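Local atomic coordinates of biogenic amine-binding protein (Rhodnius prolixus, PDB entry 4GE1), a protein that binds biogenic amines such as tryptamine in the barrel of a lipocalin fold and probably sequesters host amines during blood feeding. Residues Q185-L188 and K189-F192. Sequence-based numbering, arbitrary orientation.
Sequences QKLL and KQSF
K189 N donates to Q185 O at 3.3 Å, an i to i+4 bond of the last turn, while a weak second bond from the same N-H reaches K186 O. The side chains of Q185 and K189, one helical turn apart, run across each other, with NE2 of Q185 4.1 Å from NZ of K189: a loose approach without a bond, and long polar chains suit such an exposed helix face. Q190 is the first residue to leave helical geometry, yet its N-H still bonds within the last turn. Q190 N bonds K186 O at 3.0 Å, the final i+4 bond, with an N-H...O angle of 138°, and more weakly L187 O, so the final turn mixes i+4 with weak i+3 bonding as the helix ends. The Q190 side chain runs extended beyond CG beside those of K186 and L187, all heading the same way. OE1 of Q190 lies 3.6 Å from NZ of K186, near but not hydrogen-bonded; glutamine suits the place because its NE2 reaches D99 O while its chain lies along L187, and K186 NZ is weakly bonded to K98 O. Helix 181-189, the last of this lipocalin chain, lies against the outside of the β-barrel, where leucine fits the apolar surface: L187 and L188 rest on V59, and L188 also reaches L47. K57 NZ of strand 55-64 bonds L188 O and, weakly, L187 O. From Q190 on the chain is extended and brings F192 back toward the helix. With CG anti to its carbonyl carbon (chi1 -66°), the ring presents its edge, slightly positive, to L187 O, which lies in the ring plane 3.5 Å from CE2 of F192. Meanwhile CZ of F192 meets CD2 of L187 at 4.0 Å, an apolar touch between two buried side chains.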
# COMPACT_ATOMS: atom_id res chain seq x y z
N GLN A 185 6.21 -14.25 -1.19
CA GLN A 185 5.56 -15.42 -1.78
C GLN A 185 5.13 -16.42 -0.69
O GLN A 185 4.00 -16.91 -0.69
CB GLN A 185 6.51 -16.08 -2.80
CG GLN A 185 6.10 -17.48 -3.25
CD GLN A 185 4.91 -17.48 -4.21
OE1 GLN A 185 4.56 -16.46 -4.80
NE2 GLN A 185 4.28 -18.65 -4.36
N LYS A 186 6.02 -16.68 0.26
CA LYS A 186 5.72 -17.60 1.35
C LYS A 186 4.52 -17.16 2.21
O LYS A 186 3.64 -17.97 2.51
CB LYS A 186 6.96 -17.77 2.22
CG LYS A 186 6.87 -18.88 3.24
CD LYS A 186 8.15 -18.93 4.07
CE LYS A 186 8.32 -17.65 4.87
NZ LYS A 186 7.26 -17.50 5.90
N LEU A 187 4.50 -15.90 2.63
CA LEU A 187 3.42 -15.45 3.50
C LEU A 187 2.09 -15.40 2.75
O LEU A 187 1.02 -15.67 3.31
CB LEU A 187 3.75 -14.09 4.15
CG LEU A 187 4.81 -14.14 5.25
CD1 LEU A 187 5.07 -12.77 5.83
CD2 LEU A 187 4.40 -15.11 6.35
N LEU A 188 2.15 -15.09 1.46
CA LEU A 188 0.94 -15.04 0.65
C LEU A 188 0.25 -16.40 0.61
O LEU A 188 -0.99 -16.48 0.62
CB LEU A 188 1.27 -14.58 -0.77
CG LEU A 188 0.06 -14.29 -1.67
CD1 LEU A 188 -0.45 -12.88 -1.44
CD2 LEU A 188 0.43 -14.50 -3.13
N LYS A 189 1.04 -17.47 0.58
CA LYS A 189 0.47 -18.81 0.50
C LYS A 189 0.17 -19.41 1.89
O LYS A 189 -0.67 -20.29 2.02
CB LYS A 189 1.38 -19.73 -0.32
CG LYS A 189 0.76 -21.09 -0.63
CD LYS A 189 1.26 -21.64 -1.96
CE LYS A 189 2.77 -21.83 -1.96
NZ LYS A 189 3.25 -22.45 -3.23
N GLN A 190 0.85 -18.89 2.91
CA GLN A 190 0.66 -19.34 4.29
C GLN A 190 -0.76 -19.14 4.81
O GLN A 190 -1.42 -18.15 4.48
CB GLN A 190 1.63 -18.58 5.20
CG GLN A 190 1.68 -19.06 6.63
CD GLN A 190 3.03 -18.81 7.26
OE1 GLN A 190 4.07 -19.10 6.65
NE2 GLN A 190 3.04 -18.26 8.47
N SER A 191 -1.23 -20.08 5.63
CA SER A 191 -2.57 -19.97 6.21
C SER A 191 -2.58 -19.09 7.47
O SER A 191 -1.70 -19.19 8.31
CB SER A 191 -3.15 -21.35 6.54
OG SER A 191 -4.43 -21.21 7.13
N PHE A 192 -3.60 -18.23 7.58
CA PHE A 192 -3.80 -17.42 8.78
C PHE A 192 -5.24 -17.54 9.24
O PHE A 192 -6.05 -16.65 8.98
CB PHE A 192 -3.48 -15.94 8.51
CG PHE A 192 -2.04 -15.68 8.20
CD1 PHE A 192 -1.16 -15.29 9.20
CD2 PHE A 192 -1.56 -15.79 6.90
CE1 PHE A 192 0.17 -15.04 8.91
CE2 PHE A 192 -0.23 -15.54 6.61
CZ PHE A 192 0.64 -15.17 7.61